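Local coordinates for protein branched-chain amino acid aminotransferase (Thermoproteus uzoniensis, PDB 5CE8) that uses pyridoxal 5'-phosphate to transfer amino groups to 2-oxoglutarate, probably from leucine, isoleucine and valine, at residues V57-L68 with Y80-V90. Numbering follows the deposited sequence.
Sequences VFRLRDHMERLL and YTAEELSKAVV. With PLP (pyridoxal-5'-phosphate), chain D.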
# COMPACT_ATOMS: atom_id res chain seq x y z
N VAL A 57 -17.38 17.42 -36.29
CA VAL A 57 -17.31 16.98 -34.91
C VAL A 57 -16.44 15.70 -34.86
O VAL A 57 -16.61 14.81 -35.69
CB VAL A 57 -18.67 16.62 -34.33
CG1 VAL A 57 -18.53 16.49 -32.83
CG2 VAL A 57 -19.82 17.60 -34.64
N PHE A 58 -15.44 15.70 -33.99
CA PHE A 58 -14.40 14.68 -34.04
C PHE A 58 -14.79 13.60 -33.12
O PHE A 58 -14.98 13.88 -31.90
CB PHE A 58 -13.06 15.18 -33.65
CG PHE A 58 -11.99 14.14 -33.85
CD1 PHE A 58 -11.65 13.67 -35.16
CD2 PHE A 58 -11.34 13.60 -32.78
CE1 PHE A 58 -10.73 12.66 -35.33
CE2 PHE A 58 -10.35 12.67 -32.93
CZ PHE A 58 -10.00 12.21 -34.22
N ARG A 59 -14.90 12.40 -33.68
CA ARG A 59 -15.29 11.11 -33.03
C ARG A 59 -16.50 11.18 -32.13
O ARG A 59 -16.52 10.70 -30.95
CB ARG A 59 -14.12 10.36 -32.40
CG ARG A 59 -13.00 10.17 -33.38
CD ARG A 59 -11.77 9.46 -32.74
NE ARG A 59 -12.11 8.11 -32.37
CZ ARG A 59 -11.23 7.12 -32.19
NH1 ARG A 59 -9.92 7.28 -32.29
NH2 ARG A 59 -11.65 5.91 -31.98
N LEU A 60 -17.56 11.74 -32.72
CA LEU A 60 -18.79 11.97 -31.91
C LEU A 60 -19.38 10.77 -31.27
O LEU A 60 -19.61 10.73 -30.05
CB LEU A 60 -19.83 12.59 -32.81
CG LEU A 60 -21.18 13.01 -32.27
CD1 LEU A 60 -21.00 13.80 -30.97
CD2 LEU A 60 -21.96 13.75 -33.38
N ARG A 61 -19.62 9.76 -32.09
CA ARG A 61 -20.18 8.51 -31.62
C ARG A 61 -19.28 7.79 -30.64
O ARG A 61 -19.77 7.15 -29.73
CB ARG A 61 -20.51 7.58 -32.81
CG ARG A 61 -21.31 6.31 -32.49
CD ARG A 61 -22.75 6.61 -32.04
NE ARG A 61 -23.51 7.32 -33.08
CZ ARG A 61 -24.37 6.75 -33.94
NH1 ARG A 61 -24.64 5.43 -33.87
NH2 ARG A 61 -24.99 7.50 -34.85
N ASP A 62 -17.97 7.86 -30.80
CA ASP A 62 -17.12 7.22 -29.82
C ASP A 62 -17.32 7.94 -28.43
O ASP A 62 -17.28 7.29 -27.41
CB ASP A 62 -15.66 7.27 -30.24
CG ASP A 62 -15.34 6.35 -31.43
OD1 ASP A 62 -15.82 5.23 -31.53
OD2 ASP A 62 -14.51 6.70 -32.21
N HIS A 63 -17.47 9.29 -28.42
CA HIS A 63 -17.65 10.04 -27.20
C HIS A 63 -18.97 9.75 -26.55
O HIS A 63 -19.04 9.64 -25.33
CB HIS A 63 -17.46 11.54 -27.43
CG HIS A 63 -16.02 11.94 -27.46
ND1 HIS A 63 -15.31 12.20 -26.30
CD2 HIS A 63 -15.13 12.07 -28.49
CE1 HIS A 63 -14.07 12.54 -26.61
NE2 HIS A 63 -13.92 12.43 -27.92
N MET A 64 -20.03 9.73 -27.36
CA MET A 64 -21.28 9.33 -26.82
C MET A 64 -21.35 7.88 -26.36
O MET A 64 -21.98 7.60 -25.33
CB MET A 64 -22.41 9.66 -27.75
CG MET A 64 -22.54 11.24 -27.98
SD MET A 64 -22.60 12.12 -26.42
CE MET A 64 -22.95 13.76 -27.05
N GLU A 65 -20.73 6.95 -27.07
CA GLU A 65 -20.67 5.57 -26.55
C GLU A 65 -19.99 5.55 -25.18
O GLU A 65 -20.41 4.85 -24.28
CB GLU A 65 -20.03 4.67 -27.59
CG GLU A 65 -21.02 4.47 -28.77
CD GLU A 65 -20.63 3.42 -29.80
OE1 GLU A 65 -19.51 2.85 -29.68
OE2 GLU A 65 -21.48 3.13 -30.73
N ARG A 66 -18.92 6.34 -25.02
CA ARG A 66 -18.17 6.35 -23.78
C ARG A 66 -18.98 7.02 -22.64
O ARG A 66 -18.88 6.54 -21.50
CB ARG A 66 -16.76 7.03 -23.91
CG ARG A 66 -16.00 6.94 -22.66
CD ARG A 66 -14.61 7.55 -22.74
NE ARG A 66 -14.63 8.99 -22.93
CZ ARG A 66 -13.54 9.74 -23.21
NH1 ARG A 66 -12.36 9.18 -23.31
NH2 ARG A 66 -13.64 11.07 -23.34
N LEU A 67 -19.76 8.07 -22.93
CA LEU A 67 -20.70 8.64 -21.90
C LEU A 67 -21.56 7.55 -21.24
O LEU A 67 -21.78 7.54 -20.00
CB LEU A 67 -21.66 9.70 -22.53
CG LEU A 67 -22.40 10.68 -21.59
CD1 LEU A 67 -21.49 11.81 -21.04
CD2 LEU A 67 -23.63 11.27 -22.19
N LEU A 68 -22.22 6.81 -22.12
CA LEU A 68 -23.04 5.66 -21.77
C LEU A 68 -22.27 4.57 -20.96
O LEU A 68 -22.85 4.00 -20.02
CB LEU A 68 -23.62 5.05 -23.04
CG LEU A 68 -25.03 5.48 -23.46
CD1 LEU A 68 -25.27 6.91 -23.08
CD2 LEU A 68 -25.27 5.22 -24.92
N TYR A 80 -31.06 7.68 -23.13
CA TYR A 80 -30.83 8.02 -24.52
C TYR A 80 -29.78 7.13 -25.10
O TYR A 80 -28.82 6.76 -24.42
CB TYR A 80 -30.30 9.43 -24.62
CG TYR A 80 -31.29 10.48 -24.24
CD1 TYR A 80 -32.33 10.83 -25.12
CD2 TYR A 80 -31.23 11.12 -22.99
CE1 TYR A 80 -33.24 11.83 -24.77
CE2 TYR A 80 -32.13 12.09 -22.64
CZ TYR A 80 -33.13 12.46 -23.52
OH TYR A 80 -34.06 13.43 -23.16
N THR A 81 -29.87 6.87 -26.39
CA THR A 81 -28.79 6.08 -27.01
C THR A 81 -27.68 7.02 -27.48
O THR A 81 -27.79 8.27 -27.54
CB THR A 81 -29.35 5.31 -28.18
OG1 THR A 81 -29.82 6.30 -29.11
CG2 THR A 81 -30.46 4.42 -27.73
N ALA A 82 -26.60 6.40 -27.86
CA ALA A 82 -25.45 7.09 -28.43
C ALA A 82 -25.86 7.89 -29.63
O ALA A 82 -25.42 9.02 -29.84
CB ALA A 82 -24.44 6.05 -28.86
N GLU A 83 -26.73 7.27 -30.42
CA GLU A 83 -27.16 7.78 -31.69
C GLU A 83 -28.00 9.01 -31.47
O GLU A 83 -27.70 10.05 -32.03
CB GLU A 83 -27.90 6.64 -32.46
CG GLU A 83 -29.01 7.06 -33.42
CD GLU A 83 -28.75 6.57 -34.82
OE1 GLU A 83 -29.47 5.65 -35.27
OE2 GLU A 83 -27.79 7.11 -35.40
N GLU A 84 -28.99 8.92 -30.57
CA GLU A 84 -29.74 10.06 -30.14
C GLU A 84 -28.88 11.26 -29.67
O GLU A 84 -29.13 12.49 -29.99
CB GLU A 84 -30.68 9.62 -29.02
CG GLU A 84 -31.92 8.90 -29.60
CD GLU A 84 -32.85 8.28 -28.55
OE1 GLU A 84 -34.04 8.14 -28.84
OE2 GLU A 84 -32.41 7.93 -27.45
N LEU A 85 -27.92 10.94 -28.81
CA LEU A 85 -27.09 12.02 -28.28
C LEU A 85 -26.27 12.60 -29.35
O LEU A 85 -26.08 13.84 -29.40
CB LEU A 85 -26.23 11.50 -27.10
CG LEU A 85 -27.09 11.05 -25.93
CD1 LEU A 85 -26.21 10.25 -24.98
CD2 LEU A 85 -27.81 12.20 -25.26
N SER A 86 -25.72 11.76 -30.23
CA SER A 86 -24.97 12.24 -31.40
C SER A 86 -25.77 13.25 -32.25
O SER A 86 -25.28 14.41 -32.63
CB SER A 86 -24.41 11.02 -32.23
OG SER A 86 -23.47 10.20 -31.45
N LYS A 87 -27.01 12.86 -32.59
CA LYS A 87 -27.92 13.81 -33.34
C LYS A 87 -28.23 15.10 -32.61
O LYS A 87 -28.24 16.19 -33.24
CB LYS A 87 -29.23 13.14 -33.77
N ALA A 88 -28.43 14.98 -31.29
CA ALA A 88 -28.67 16.12 -30.41
C ALA A 88 -27.51 17.08 -30.42
O ALA A 88 -27.72 18.27 -30.44
CB ALA A 88 -28.93 15.69 -28.96
N VAL A 89 -26.29 16.58 -30.43
CA VAL A 89 -25.17 17.50 -30.67
C VAL A 89 -25.25 18.30 -31.95
O VAL A 89 -25.00 19.52 -31.97
CB VAL A 89 -23.81 16.77 -30.72
CG1 VAL A 89 -22.75 17.68 -31.24
CG2 VAL A 89 -23.39 16.24 -29.34
N VAL A 90 -25.43 17.57 -33.04
CA VAL A 90 -25.50 18.16 -34.37
C VAL A 90 -26.57 19.26 -34.48
O VAL A 90 -26.28 20.33 -35.07
CB VAL A 90 -25.61 17.04 -35.46
CG1 VAL A 90 -26.22 17.55 -36.75
CG2 VAL A 90 -24.26 16.45 -35.69
N1 PLP D . -7.63 12.03 -18.62
C2 PLP D . -8.66 12.25 -17.82
C2A PLP D . -8.53 12.12 -16.33
C3 PLP D . -9.94 12.71 -18.35
O3 PLP D . -10.98 13.02 -17.49
C4 PLP D . -10.06 12.87 -19.83
C4A PLP D . -11.34 13.32 -20.50
C5 PLP D . -8.83 12.56 -20.62
C6 PLP D . -7.66 12.15 -19.92
C5A PLP D . -8.71 12.72 -22.10
O4P PLP D . -9.67 12.01 -22.79
P PLP D . -10.04 12.46 -24.26
O1P PLP D . -10.53 13.95 -24.25
O2P PLP D . -8.90 12.12 -25.11
O3P PLP D . -11.26 11.69 -24.69
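Met64 and Ala82 interlock as knobs into holes where the helical segments 60-68 and 82-90 pack on the antiparallel sheet of this class-IV aminotransferase, their axes approaching to 8.7 Å and running 127° from one another. The Met64 side chain drops among Ala82, Leu85, Ser86 and Val89. A bend at chi2 (-52°) carries its sulfur past Leu85 CB and its methyl on to Val89, while the methyl of Ala82 fills the reciprocal hole formed by Arg61, Met64, Glu65 and Leu68. Arg61 closes the exposed side. With CG anti to the backbone N (chi1 -171°) and two further bends, its chain lays CD on Ala82 CB at 3.6 Å and brings the guanidinium over Glu83, whose CA sits above the centre of one face. The salt bridge from Arg61 NH2 to Glu83 OE2 spans 2.9 Å but is poorly aligned, and the bond from Arg61 NE to Ser86 OG is weak as well. Ser86 OG itself donates to Ala82 O, which also takes the backbone N-H of Ser86 from the opposite face of its carbonyl plane. Away from this contact, helix 60-68 turns His63 and Arg66 to the cofactor: Arg66 NH2 reaches PLP O3P at 2.8 Å, and Glu44 pairs with Arg66 NE. Between the helices, Met64 CE presses on Val89 CG2 at 3.4 Å, tighter than ordinary van der Waals contact.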